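Local atomic coordinates of uncharacterized protein (Streptococcus mutans, PDB entry 3L7Y), a protein that is of unknown cellular role but belongs to the haloacid dehalogenase-like hydrolases, binds magnesium and is probably a phosphatase. Residues A[59-64]-A[89-94]; A[99-104]-A[182-187]; A[187-192]-A[218-223]; A[248-253]-A[294-299]. All blocks are in the same frame, centred on the assembly; numbering follows the deposited sequence.

Contact 1. Residues A[59-64]-A[89-94]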
loop_
_atom_site.group_PDB
_atom_site.type_symbol
_atom_site.label_atom_id
_atom_site.label_comp_id
_atom_site.label_asym_id
_atom_site.label_seq_id
_atom_site.Cartn_x
_atom_site.Cartn_y
_atom_site.Cartn_z
ATOM N N ARG A 59 -14.702 18.086 1.113
ATOM C CA ARG A 59 -15.672 17.105 1.583
ATOM C C ARG A 59 -14.994 16.208 2.605
ATOM O O ARG A 59 -15.587 15.867 3.630
ATOM C CB ARG A 59 -16.261 16.290 0.422
ATOM C CG ARG A 59 -17.308 15.263 0.838
ATOM C CD ARG A 59 -17.916 14.530 -0.360
ATOM N NE ARG A 59 -19.042 13.692 0.044
ATOM C CZ ARG A 59 -19.682 12.845 -0.758
ATOM N NH1 ARG A 59 -19.311 12.710 -2.027
ATOM N NH2 ARG A 59 -20.692 12.129 -0.285
ATOM N N PHE A 60 -13.741 15.845 2.333
ATOM C CA PHE A 60 -13.007 14.979 3.242
ATOM C C PHE A 60 -12.771 15.613 4.608
ATOM O O PHE A 60 -12.987 14.982 5.637
ATOM C CB PHE A 60 -11.647 14.558 2.674
ATOM C CG PHE A 60 -10.797 13.833 3.684
ATOM C CD1 PHE A 60 -11.114 12.537 4.069
ATOM C CD2 PHE A 60 -9.720 14.456 4.281
ATOM C CE1 PHE A 60 -10.351 11.873 5.020
ATOM C CE2 PHE A 60 -8.950 13.799 5.228
ATOM C CZ PHE A 60 -9.269 12.505 5.601
ATOM N N GLN A 61 -12.290 16.850 4.623
ATOM C CA GLN A 61 -11.974 17.483 5.891
ATOM C C GLN A 61 -13.226 17.627 6.767
ATOM O O GLN A 61 -13.152 17.517 7.988
ATOM C CB GLN A 61 -11.251 18.823 5.677
ATOM C CG GLN A 61 -9.798 18.632 5.234
ATOM C CD GLN A 61 -9.054 19.931 5.002
ATOM O OE1 GLN A 61 -9.514 20.799 4.258
ATOM N NE2 GLN A 61 -7.881 20.063 5.626
ATOM N N ARG A 62 -14.375 17.857 6.140
ATOM C CA ARG A 62 -15.627 17.955 6.878
ATOM C C ARG A 62 -16.023 16.577 7.414
ATOM O O ARG A 62 -16.531 16.445 8.529
ATOM C CB ARG A 62 -16.731 18.534 5.984
ATOM C CG ARG A 62 -17.929 19.084 6.745
ATOM C CD ARG A 62 -19.020 18.039 6.930
ATOM N NE ARG A 62 -19.522 17.552 5.645
ATOM C CZ ARG A 62 -19.917 16.462 4.990
ATOM N NH1 ARG A 62 -20.231 16.024 3.777
ATOM N NH2 ARG A 62 -19.590 15.241 5.399
ATOM N N ILE A 63 -15.790 15.549 6.609
ATOM C CA ILE A 63 -16.016 14.184 7.060
ATOM C C ILE A 63 -15.082 13.862 8.222
ATOM O O ILE A 63 -15.492 13.261 9.209
ATOM C CB ILE A 63 -15.834 13.185 5.920
ATOM C CG1 ILE A 63 -16.998 13.306 4.938
ATOM C CG2 ILE A 63 -15.762 11.764 6.449
ATOM C CD1 ILE A 63 -16.936 12.293 3.805
ATOM N N LEU A 64 -13.841 14.321 8.125
ATOM C CA LEU A 64 -12.828 13.990 9.115
ATOM C C LEU A 64 -13.228 14.566 10.472
ATOM O O LEU A 64 -13.060 13.920 11.507
ATOM C CB LEU A 64 -11.470 14.562 8.680
ATOM C CG LEU A 64 -10.192 13.766 8.933
ATOM C CD1 LEU A 64 -9.032 14.729 9.266
ATOM C CD2 LEU A 64 -10.373 12.698 10.020
ATOM N N PHE A 89 -2.264 14.743 2.734
ATOM C CA PHE A 89 -3.009 15.293 3.860
ATOM C C PHE A 89 -2.187 16.388 4.564
ATOM O O PHE A 89 -1.905 16.306 5.764
ATOM C CB PHE A 89 -3.375 14.157 4.816
ATOM C CG PHE A 89 -4.123 13.027 4.146
ATOM C CD1 PHE A 89 -3.462 11.890 3.712
ATOM C CD2 PHE A 89 -5.486 13.114 3.939
ATOM C CE1 PHE A 89 -4.156 10.853 3.095
ATOM C CE2 PHE A 89 -6.176 12.090 3.316
ATOM C CZ PHE A 89 -5.510 10.955 2.892
ATOM N N PRO A 90 -1.821 17.432 3.812
ATOM C CA PRO A 90 -0.861 18.427 4.309
ATOM C C PRO A 90 -1.308 19.034 5.626
ATOM O O PRO A 90 -0.461 19.306 6.484
ATOM C CB PRO A 90 -0.865 19.512 3.222
ATOM C CG PRO A 90 -1.533 18.908 2.034
ATOM C CD PRO A 90 -2.443 17.832 2.540
ATOM N N ASP A 91 -2.616 19.239 5.783
ATOM C CA ASP A 91 -3.124 19.992 6.920
ATOM C C ASP A 91 -3.701 19.126 8.033
ATOM O O ASP A 91 -4.149 19.652 9.048
ATOM C CB ASP A 91 -4.193 21.001 6.472
ATOM C CG ASP A 91 -3.674 22.003 5.448
ATOM O OD1 ASP A 91 -2.471 22.349 5.484
ATOM O OD2 ASP A 91 -4.486 22.444 4.606
ATOM N N CYS A 92 -3.712 17.808 7.861
ATOM C CA CYS A 92 -4.296 16.976 8.900
ATOM C C CYS A 92 -3.616 15.618 9.065
ATOM O O CYS A 92 -4.086 14.794 9.845
ATOM C CB CYS A 92 -5.806 16.789 8.659
ATOM S SG CYS A 92 -6.139 15.763 7.232
ATOM N N HIS A 93 -2.508 15.395 8.359
ATOM C CA HIS A 93 -1.813 14.102 8.412
ATOM C C HIS A 93 -1.458 13.676 9.837
ATOM O O HIS A 93 -1.371 12.475 10.140
ATOM C CB HIS A 93 -0.550 14.111 7.539
ATOM C CG HIS A 93 0.558 14.964 8.081
ATOM N ND1 HIS A 93 1.488 14.492 8.983
ATOM C CD2 HIS A 93 0.883 16.258 7.849
ATOM C CE1 HIS A 93 2.334 15.460 9.287
ATOM N NE2 HIS A 93 1.990 16.541 8.611
ATOM N N GLU A 94 -1.250 14.657 10.710
ATOM C CA GLU A 94 -0.847 14.379 12.083
ATOM C C GLU A 94 -2.019 13.848 12.900
ATOM O O GLU A 94 -1.845 13.401 14.035
ATOM C CB GLU A 94 -0.218 15.617 12.748
ATOM C CG GLU A 94 -1.220 16.581 13.369
ATOM C CD GLU A 94 -1.882 17.493 12.348
ATOM O OE1 GLU A 94 -1.412 17.529 11.187
ATOM O OE2 GLU A 94 -2.865 18.180 12.716
#

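Contact 2. Residues A[99-104]-A[182-187]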
loop_
_atom_site.group_PDB
_atom_site.type_symbol
_atom_site.label_atom_id
_atom_site.label_comp_id
_atom_site.label_asym_id
_atom_site.label_seq_id
_atom_site.Cartn_x
_atom_site.Cartn_y
_atom_site.Cartn_z
ATOM N N VAL A 99 -0.689 3.351 7.159
ATOM C CA VAL A 99 -0.027 2.070 6.921
ATOM C C VAL A 99 0.626 2.179 5.550
ATOM O O VAL A 99 -0.078 2.245 4.527
ATOM C CB VAL A 99 -1.038 0.891 6.938
ATOM C CG1 VAL A 99 -0.341 -0.439 6.584
ATOM C CG2 VAL A 99 -1.714 0.795 8.299
ATOM N N GLY A 100 1.960 2.247 5.522
ATOM C CA GLY A 100 2.682 2.314 4.263
ATOM C C GLY A 100 3.443 1.034 3.962
ATOM O O GLY A 100 3.570 0.178 4.827
ATOM N N GLU A 101 3.969 0.914 2.744
ATOM C CA GLU A 101 4.773 -0.252 2.348
ATOM C C GLU A 101 3.954 -1.551 2.386
ATOM O O GLU A 101 4.509 -2.654 2.453
ATOM C CB GLU A 101 6.028 -0.379 3.217
ATOM C CG GLU A 101 6.773 0.934 3.490
ATOM C CD GLU A 101 7.498 1.507 2.283
ATOM O OE1 GLU A 101 7.672 0.795 1.281
ATOM O OE2 GLU A 101 7.901 2.689 2.347
ATOM N N ASN A 102 2.635 -1.401 2.290
ATOM C CA ASN A 102 1.666 -2.500 2.434
ATOM C C ASN A 102 1.504 -2.992 3.853
ATOM O O ASN A 102 0.634 -3.832 4.124
ATOM C CB ASN A 102 1.975 -3.690 1.515
ATOM C CG ASN A 102 1.942 -3.320 0.049
ATOM O OD1 ASN A 102 0.903 -2.950 -0.491
ATOM N ND2 ASN A 102 3.091 -3.408 -0.604
ATOM N N GLY A 103 2.316 -2.473 4.769
ATOM C CA GLY A 103 2.191 -2.910 6.148
ATOM C C GLY A 103 3.391 -2.791 7.069
ATOM O O GLY A 103 3.213 -2.618 8.273
ATOM N N ALA A 104 4.603 -2.898 6.521
ATOM C CA ALA A 104 5.817 -2.920 7.337
ATOM C C ALA A 104 6.064 -1.603 8.067
ATOM O O ALA A 104 6.815 -1.570 9.047
ATOM C CB ALA A 104 7.040 -3.272 6.476
ATOM N N PHE A 182 15.568 -0.783 4.317
ATOM C CA PHE A 182 14.569 -0.935 3.270
ATOM C C PHE A 182 13.301 -1.621 3.762
ATOM O O PHE A 182 13.354 -2.668 4.411
ATOM C CB PHE A 182 15.164 -1.702 2.082
ATOM C CG PHE A 182 16.392 -1.063 1.513
ATOM C CD1 PHE A 182 17.650 -1.504 1.881
ATOM C CD2 PHE A 182 16.290 -0.006 0.623
ATOM C CE1 PHE A 182 18.785 -0.911 1.371
ATOM C CE2 PHE A 182 17.422 0.590 0.103
ATOM C CZ PHE A 182 18.671 0.140 0.482
ATOM N N PHE A 183 12.158 -1.036 3.427
ATOM C CA PHE A 183 10.868 -1.606 3.816
ATOM C C PHE A 183 10.375 -2.653 2.834
ATOM O O PHE A 183 9.734 -3.641 3.225
ATOM C CB PHE A 183 9.819 -0.515 3.895
ATOM C CG PHE A 183 9.935 0.355 5.098
ATOM C CD1 PHE A 183 10.138 1.723 4.959
ATOM C CD2 PHE A 183 9.822 -0.181 6.368
ATOM C CE1 PHE A 183 10.214 2.543 6.077
ATOM C CE2 PHE A 183 9.927 0.629 7.487
ATOM C CZ PHE A 183 10.102 1.997 7.340
ATOM N N LYS A 184 10.638 -2.410 1.553
ATOM C CA LYS A 184 10.144 -3.272 0.491
ATOM C C LYS A 184 10.948 -3.046 -0.783
ATOM O O LYS A 184 11.747 -2.105 -0.865
ATOM C CB LYS A 184 8.663 -2.967 0.217
ATOM C CG LYS A 184 8.418 -1.744 -0.681
ATOM C CD LYS A 184 6.932 -1.654 -1.079
ATOM C CE LYS A 184 6.645 -0.509 -2.048
ATOM N NZ LYS A 184 6.911 0.820 -1.438
ATOM N N LEU A 185 10.743 -3.912 -1.770
ATOM C CA LEU A 185 11.206 -3.639 -3.127
ATOM C C LEU A 185 10.026 -3.580 -4.075
ATOM O O LEU A 185 8.954 -4.089 -3.773
ATOM C CB LEU A 185 12.158 -4.721 -3.641
ATOM C CG LEU A 185 13.157 -5.394 -2.698
ATOM C CD1 LEU A 185 14.136 -6.196 -3.536
ATOM C CD2 LEU A 185 13.870 -4.361 -1.860
ATOM N N THR A 186 10.235 -3.004 -5.249
ATOM C CA THR A 186 9.186 -3.003 -6.253
ATOM C C THR A 186 9.726 -3.455 -7.598
ATOM O O THR A 186 10.793 -3.019 -8.032
ATOM C CB THR A 186 8.511 -1.619 -6.377
ATOM O OG1 THR A 186 7.883 -1.272 -5.132
ATOM C CG2 THR A 186 7.459 -1.639 -7.482
ATOM N N LEU A 187 9.005 -4.359 -8.248
ATOM C CA LEU A 187 9.357 -4.743 -9.596
ATOM C C LEU A 187 8.373 -4.119 -10.567
ATOM O O LEU A 187 7.160 -4.184 -10.357
ATOM C CB LEU A 187 9.342 -6.258 -9.758
ATOM C CG LEU A 187 10.226 -7.101 -8.837
ATOM C CD1 LEU A 187 10.270 -8.522 -9.351
ATOM C CD2 LEU A 187 11.627 -6.508 -8.765
#

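Contact 3. Residues A[187-192]-A[218-223]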
loop_
_atom_site.group_PDB
_atom_site.type_symbol
_atom_site.label_atom_id
_atom_site.label_comp_id
_atom_site.label_asym_id
_atom_site.label_seq_id
_atom_site.Cartn_x
_atom_site.Cartn_y
_atom_site.Cartn_z
ATOM N N LEU A 187 9.005 -4.359 -8.248
ATOM C CA LEU A 187 9.357 -4.743 -9.596
ATOM C C LEU A 187 8.373 -4.119 -10.567
ATOM O O LEU A 187 7.160 -4.184 -10.357
ATOM C CB LEU A 187 9.342 -6.258 -9.758
ATOM C CG LEU A 187 10.226 -7.101 -8.837
ATOM C CD1 LEU A 187 10.270 -8.522 -9.351
ATOM C CD2 LEU A 187 11.627 -6.508 -8.765
ATOM N N GLN A 188 8.890 -3.518 -11.631
ATOM C CA GLN A 188 8.019 -3.108 -12.724
ATOM C C GLN A 188 8.134 -4.149 -13.815
ATOM O O GLN A 188 9.235 -4.438 -14.306
ATOM C CB GLN A 188 8.375 -1.719 -13.259
ATOM C CG GLN A 188 7.313 -1.170 -14.210
ATOM C CD GLN A 188 7.859 -0.094 -15.118
ATOM O OE1 GLN A 188 8.858 -0.295 -15.802
ATOM N NE2 GLN A 188 7.206 1.058 -15.131
ATOM N N VAL A 189 6.994 -4.727 -14.175
ATOM C CA VAL A 189 6.968 -5.903 -15.023
ATOM C C VAL A 189 5.766 -5.804 -15.937
ATOM O O VAL A 189 4.857 -5.018 -15.680
ATOM C CB VAL A 189 6.811 -7.169 -14.170
ATOM C CG1 VAL A 189 7.943 -7.272 -13.157
ATOM C CG2 VAL A 189 5.483 -7.150 -13.451
ATOM N N LYS A 190 5.772 -6.585 -17.011
ATOM C CA LYS A 190 4.588 -6.715 -17.847
ATOM C C LYS A 190 3.488 -7.368 -17.015
ATOM O O LYS A 190 3.721 -8.393 -16.372
ATOM C CB LYS A 190 4.899 -7.563 -19.083
ATOM C CG LYS A 190 5.445 -6.769 -20.255
ATOM C CD LYS A 190 5.840 -7.673 -21.416
ATOM N N GLU A 191 2.295 -6.780 -17.004
ATOM C CA GLU A 191 1.217 -7.337 -16.198
ATOM C C GLU A 191 1.026 -8.825 -16.492
ATOM O O GLU A 191 0.648 -9.593 -15.609
ATOM C CB GLU A 191 -0.098 -6.559 -16.401
ATOM C CG GLU A 191 -1.276 -7.058 -15.554
ATOM C CD GLU A 191 -0.970 -7.100 -14.054
ATOM O OE1 GLU A 191 -1.807 -7.604 -13.280
ATOM O OE2 GLU A 191 0.107 -6.630 -13.639
ATOM N N GLU A 192 1.314 -9.241 -17.725
ATOM C CA GLU A 192 1.039 -10.622 -18.121
ATOM C C GLU A 192 2.071 -11.629 -17.603
ATOM O O GLU A 192 1.841 -12.830 -17.665
ATOM C CB GLU A 192 0.851 -10.767 -19.641
ATOM C CG GLU A 192 2.044 -10.389 -20.496
ATOM C CD GLU A 192 1.886 -9.028 -21.164
ATOM O OE1 GLU A 192 2.713 -8.702 -22.046
ATOM O OE2 GLU A 192 0.941 -8.287 -20.810
ATOM N N GLY A 218 1.055 -3.882 -13.741
ATOM C CA GLY A 218 2.462 -3.875 -14.091
ATOM C C GLY A 218 3.411 -3.688 -12.915
ATOM O O GLY A 218 4.576 -3.346 -13.117
ATOM N N TYR A 219 2.934 -3.921 -11.694
ATOM C CA TYR A 219 3.781 -3.771 -10.498
ATOM C C TYR A 219 3.679 -4.933 -9.505
ATOM O O TYR A 219 2.601 -5.487 -9.277
ATOM C CB TYR A 219 3.485 -2.450 -9.773
ATOM C CG TYR A 219 3.885 -1.226 -10.558
ATOM C CD1 TYR A 219 2.947 -0.517 -11.303
ATOM C CD2 TYR A 219 5.205 -0.786 -10.570
ATOM C CE1 TYR A 219 3.309 0.599 -12.029
ATOM C CE2 TYR A 219 5.581 0.332 -11.294
ATOM C CZ TYR A 219 4.625 1.019 -12.019
ATOM O OH TYR A 219 4.984 2.122 -12.741
ATOM N N ILE A 220 4.819 -5.302 -8.919
ATOM C CA ILE A 220 4.854 -6.278 -7.838
ATOM C C ILE A 220 5.667 -5.695 -6.691
ATOM O O ILE A 220 6.825 -5.308 -6.878
ATOM C CB ILE A 220 5.563 -7.571 -8.263
ATOM C CG1 ILE A 220 4.783 -8.316 -9.344
ATOM C CG2 ILE A 220 5.802 -8.465 -7.055
ATOM C CD1 ILE A 220 5.651 -9.328 -10.099
ATOM N N ASP A 221 5.072 -5.631 -5.510
ATOM C CA ASP A 221 5.817 -5.250 -4.324
ATOM C C ASP A 221 6.320 -6.534 -3.707
ATOM O O ASP A 221 5.558 -7.490 -3.551
ATOM C CB ASP A 221 4.923 -4.509 -3.327
ATOM C CG ASP A 221 4.683 -3.079 -3.726
ATOM O OD1 ASP A 221 5.360 -2.614 -4.674
ATOM O OD2 ASP A 221 3.825 -2.418 -3.102
ATOM N N ILE A 222 7.604 -6.563 -3.392
ATOM C CA ILE A 222 8.189 -7.676 -2.674
ATOM C C ILE A 222 8.274 -7.261 -1.222
ATOM O O ILE A 222 9.131 -6.476 -0.836
ATOM C CB ILE A 222 9.585 -8.051 -3.226
ATOM C CG1 ILE A 222 9.471 -8.460 -4.702
ATOM C CG2 ILE A 222 10.204 -9.159 -2.381
ATOM C CD1 ILE A 222 10.780 -8.833 -5.359
ATOM N N ILE A 223 7.351 -7.767 -0.422
ATOM C CA ILE A 223 7.274 -7.381 0.966
ATOM C C ILE A 223 7.766 -8.500 1.860
ATOM O O ILE A 223 7.895 -9.636 1.419
ATOM C CB ILE A 223 5.811 -7.071 1.370
ATOM C CG1 ILE A 223 4.877 -8.170 0.851
ATOM C CG2 ILE A 223 5.399 -5.701 0.839
ATOM C CD1 ILE A 223 3.540 -8.304 1.632
HETATM O O HOH W 1 1.129 -7.184 -10.957
#

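Contact 4. Residues A[248-253]-A[294-299]. With MG (magnesium ion), chain B.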
loop_
_atom_site.group_PDB
_atom_site.type_symbol
_atom_site.label_atom_id
_atom_site.label_comp_id
_atom_site.label_asym_id
_atom_site.label_seq_id
_atom_site.Cartn_x
_atom_site.Cartn_y
_atom_site.Cartn_z
ATOM N N MET A 248 -14.361 -0.945 8.764
ATOM C CA MET A 248 -14.801 -0.656 7.411
ATOM C C MET A 248 -13.546 -0.374 6.586
ATOM O O MET A 248 -12.671 0.360 7.040
ATOM C CB MET A 248 -15.736 0.558 7.399
ATOM C CG MET A 248 -16.052 1.109 6.010
ATOM S SD MET A 248 -16.968 2.677 6.085
ATOM C CE MET A 248 -18.600 2.051 6.484
ATOM N N ALA A 249 -13.457 -0.955 5.391
ATOM C CA ALA A 249 -12.249 -0.868 4.575
ATOM C C ALA A 249 -12.558 -0.822 3.083
ATOM O O ALA A 249 -13.481 -1.496 2.620
ATOM C CB ALA A 249 -11.332 -2.040 4.879
ATOM N N PHE A 250 -11.779 -0.031 2.343
ATOM C CA PHE A 250 -11.944 0.154 0.899
ATOM C C PHE A 250 -10.685 -0.244 0.130
ATOM O O PHE A 250 -9.598 0.077 0.555
ATOM C CB PHE A 250 -12.225 1.629 0.585
ATOM C CG PHE A 250 -13.448 2.178 1.271
ATOM C CD1 PHE A 250 -13.362 2.673 2.560
ATOM C CD2 PHE A 250 -14.672 2.199 0.614
ATOM C CE1 PHE A 250 -14.469 3.183 3.204
ATOM C CE2 PHE A 250 -15.803 2.711 1.243
ATOM C CZ PHE A 250 -15.704 3.198 2.543
ATOM N N GLY A 251 -10.833 -0.906 -1.015
ATOM C CA GLY A 251 -9.685 -1.277 -1.827
ATOM C C GLY A 251 -10.078 -1.486 -3.277
ATOM O O GLY A 251 -11.274 -1.567 -3.601
ATOM N N ASP A 252 -9.077 -1.556 -4.154
ATOM C CA ASP A 252 -9.310 -1.830 -5.564
ATOM C C ASP A 252 -8.260 -2.777 -6.133
ATOM O O ASP A 252 -8.281 -3.056 -7.327
ATOM C CB ASP A 252 -9.333 -0.545 -6.399
ATOM C CG ASP A 252 -7.934 -0.048 -6.754
ATOM O OD1 ASP A 252 -7.742 0.494 -7.862
ATOM O OD2 ASP A 252 -7.023 -0.198 -5.919
ATOM N N GLY A 253 -7.363 -3.285 -5.287
ATOM C CA GLY A 253 -6.217 -4.038 -5.784
ATOM C C GLY A 253 -5.871 -5.349 -5.091
ATOM O O GLY A 253 -6.329 -5.621 -3.988
ATOM N N ASP A 294 -18.481 8.855 -0.321
ATOM C CA ASP A 294 -19.918 8.635 -0.492
ATOM C C ASP A 294 -20.410 7.630 0.539
ATOM O O ASP A 294 -21.416 7.859 1.220
ATOM C CB ASP A 294 -20.215 8.154 -1.907
ATOM C CG ASP A 294 -21.643 7.682 -2.075
ATOM O OD1 ASP A 294 -21.829 6.552 -2.579
ATOM O OD2 ASP A 294 -22.573 8.432 -1.692
ATOM N N VAL A 295 -19.704 6.514 0.650
ATOM C CA VAL A 295 -20.056 5.470 1.605
ATOM C C VAL A 295 -19.929 5.995 3.025
ATOM O O VAL A 295 -20.775 5.720 3.861
ATOM C CB VAL A 295 -19.169 4.220 1.425
ATOM C CG1 VAL A 295 -19.345 3.250 2.595
ATOM C CG2 VAL A 295 -19.486 3.543 0.101
ATOM N N ILE A 296 -18.884 6.773 3.292
ATOM C CA ILE A 296 -18.681 7.307 4.631
ATOM C C ILE A 296 -19.770 8.300 5.031
ATOM O O ILE A 296 -20.271 8.228 6.149
ATOM C CB ILE A 296 -17.295 7.974 4.810
ATOM C CG1 ILE A 296 -16.166 6.979 4.521
ATOM C CG2 ILE A 296 -17.166 8.526 6.221
ATOM C CD1 ILE A 296 -14.764 7.656 4.463
ATOM N N ASP A 297 -20.124 9.231 4.135
ATOM C CA ASP A 297 -21.235 10.145 4.384
ATOM C C ASP A 297 -22.556 9.398 4.561
ATOM O O ASP A 297 -23.419 9.825 5.326
ATOM C CB ASP A 297 -21.369 11.192 3.273
ATOM C CG ASP A 297 -20.650 12.487 3.600
ATOM O OD1 ASP A 297 -20.344 12.724 4.793
ATOM O OD2 ASP A 297 -20.401 13.279 2.667
ATOM N N ASN A 298 -22.713 8.296 3.835
ATOM C CA ASN A 298 -23.880 7.441 3.985
ATOM C C ASN A 298 -23.907 6.840 5.386
ATOM O O ASN A 298 -24.948 6.831 6.045
ATOM C CB ASN A 298 -23.857 6.315 2.938
ATOM C CG ASN A 298 -25.170 5.574 2.843
ATOM O OD1 ASN A 298 -25.204 4.343 2.834
ATOM N ND2 ASN A 298 -26.259 6.318 2.776
ATOM N N TYR A 299 -22.764 6.331 5.839
ATOM C CA TYR A 299 -22.703 5.737 7.170
ATOM C C TYR A 299 -22.994 6.781 8.235
ATOM O O TYR A 299 -23.805 6.545 9.133
ATOM C CB TYR A 299 -21.358 5.058 7.470
ATOM C CG TYR A 299 -21.266 4.645 8.926
ATOM C CD1 TYR A 299 -21.911 3.498 9.388
ATOM C CD2 TYR A 299 -20.581 5.424 9.849
ATOM C CE1 TYR A 299 -21.855 3.124 10.726
ATOM C CE2 TYR A 299 -20.516 5.062 11.190
ATOM C CZ TYR A 299 -21.156 3.911 11.625
ATOM O OH TYR A 299 -21.099 3.555 12.956
HETATM MG MG MG B . -4.867 0.609 -5.442
HETATM O O HOH W 2 -5.034 0.590 -7.913
HETATM O O HOH W 3 -3.190 -0.760 -6.676
HETATM O O HOH W 4 -4.314 -1.338 -4.041
HETATM O O HOH W 5 -2.619 1.520 -4.591
#

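Contact 1. Residues A[59-64]-A[89-94]
The backbone oxygen of F89 is gripped by two amides of the turn that follows it: C92 N at 3.1 Å and H93 N at 2.8 Å. This tight turn directs C92 at helix 57-69 and lets the ring of F89 reach it; F60 and L64, one helical turn apart, receive them there. F60 has CG anti to the backbone N (chi1 172°), which extends its ring from the helix toward the turn. There the ring meets that of F89 obliquely, with centroids 5.5 Å apart and planes at 54°; F60 CE2 and F89 CD2 are 3.8 Å apart. The sulfur of C92 meets the same corner of the ring, 4.0 Å from F60 CE2 and close to the ring plane, a sulfur-aromatic contact at the edge. A small, polarisable side chain suits this place, because the sulfur must also rest against L64 CD1, 3.7 Å away. Both segments belong to the Rossmann-like core: helix 57-69 is part of the connection from strand 39-42 to its parallel neighbour 73-77, and the turn leads into the next strand, 97-100. F60 is further fixed by edge-to-face contacts with F48 and F74, while F89 leans on F98 of that strand. Toward solvent follows Q61, a polar residue suited to the exposed margin, whose extended chain brings NE2 to 3.9 Å from D91 CB.

Contact 2. Residues A[99-104]-A[182-187]
E101 and K184 cross at about a right angle where the Rossmann-like core of the haloacid dehalogenase fold meets its cap: the turn after core strand 97-100 touches cap strand 182-188 near the corner at F183. E101 is bent at chi2 (-71°), which folds its carboxylate over toward the cap strand. E101 OE1 receives K184 NZ at 2.8 Å in a salt bridge, the lysine nitrogen standing 37° out of the carboxylate plane. A long lysine suits the place: its chain lies alongside the oxygen, and a bend at chi4 turns NZ onto it. S142 OG also binds E101 OE1, and S79 O takes a hydrogen bond from K184 NZ, so the two buried atoms of the bridge each have a further partner. F183 crosses E101 at about a right angle too, yet its ring and the carboxylate are only 24° from parallel. The aliphatic part of E101 is pressed close to the phenylalanine, CG to F183 CB being 3.4 Å. The small A104 lets the ring come close, its CB 4.2 Å from F183 CD2. Nearby, N102 gives ND2, 4.2 Å from K184 CD, to D221 OD2 of the neighbouring cap strand and takes N255 ND2 on OD1.

Contact 3. Residues A[187-192]-A[218-223]
Two neighbouring antiparallel strands of the cap sheet, 182-188 and 219-224, pair here where the first runs out into a loop. L187 and I220 form a hydrogen-bonded pair, with L187 N to I220 O at 2.7 Å and I220 N to L187 O at 3.0 Å; Q188 and Y219 follow as a non-hydrogen-bonded pair. V189 N then reaches G218 O at 3.0 Å. G218 has a positive phi (80°), a backbone shape natural to glycine, and packs tightly against V189 O. E191 closes the end: its chain bends at chi2 (55°) and brings OE2 back to G218 N at 2.9 Å, approached from above the carboxylate plane. Water 1 joins E191 OE2 to Y219 O. On one face the branched side chains pack crosswise, L187 CG 3.9 Å from I222 CD1 and V189 CG2 4.0 Å from I220 CD1, against helix 194-202. On the other, Q188 and Y219 lie side by side, pointing the same way, with Q188 CG 3.7 Å from Y219 CE2; M160 of helix 155-161 touches both. A sheet lined by helices in this way is the framework of the alpha/beta cap domain in Cof-type members of the haloacid dehalogenase superfamily.

Contact 4. Residues A[248-253]-A[294-299]
V295 meets the F250 ring at its edge, and the strand carrying this apolar contact leads directly into a magnesium ligand, D252, two residues after F250. The valine and the phenylalanine come from opposite directions: V295 CB lies in the plane of the ring, and V295 CG1 is 3.6 Å from F250 CZ. A short branched valine brings CB and CG1 close to the ring edge without a long chain between helix and sheet. I296 adds its CG1 obliquely, 4.3 Å from F250 CZ. Beside this pair, M248 bends at chi3 (-77°), so that CE, the end of a flexible chain, settles between V295 CG1 and Y299 CB, at 4.1 Å from the former. The axes of strand 248-251 and helix segment 294-299 run nearly antiparallel, at 163°, and approach to 11.0 Å. Y299 also ties its hydroxyl to V37 N, and Y267 of the next strand lies against F250. Just past the strand, D252 binds magnesium through OD2 alone, at 2.4 Å; its other oxygen, OD1, accepts a hydrogen bond from water 2 at 2.7 Å, a water that is itself a magnesium ligand. D43 OD2 and D45 O complete the protein ligands. A central parallel strand backed by a helix and followed by a metal-binding aspartate is characteristic of the haloacid dehalogenase fold.

Overall arrangement
Along the chain the contacts follow in order, 1 to 4. Contacts 1 and 4 lie in the Rossmann-like core, 16 Å apart between centres, and their helices 57-69 and 291-301 are joined by salt bridges from R59 and R62 to D297 and by packing of I63 on I296. Contacts 2 and 3, 13 Å apart between centres, share L187 and strand 182-188 of the cap sheet; contact 2 alone spans core and cap. Contacts 1 and 3 lie on opposite sides of the chain's centre, 31 Å apart between centres. Magnesium sits at contact 4, about 8 Å from the side chain of N102, so the cap meets the core close to the metal site.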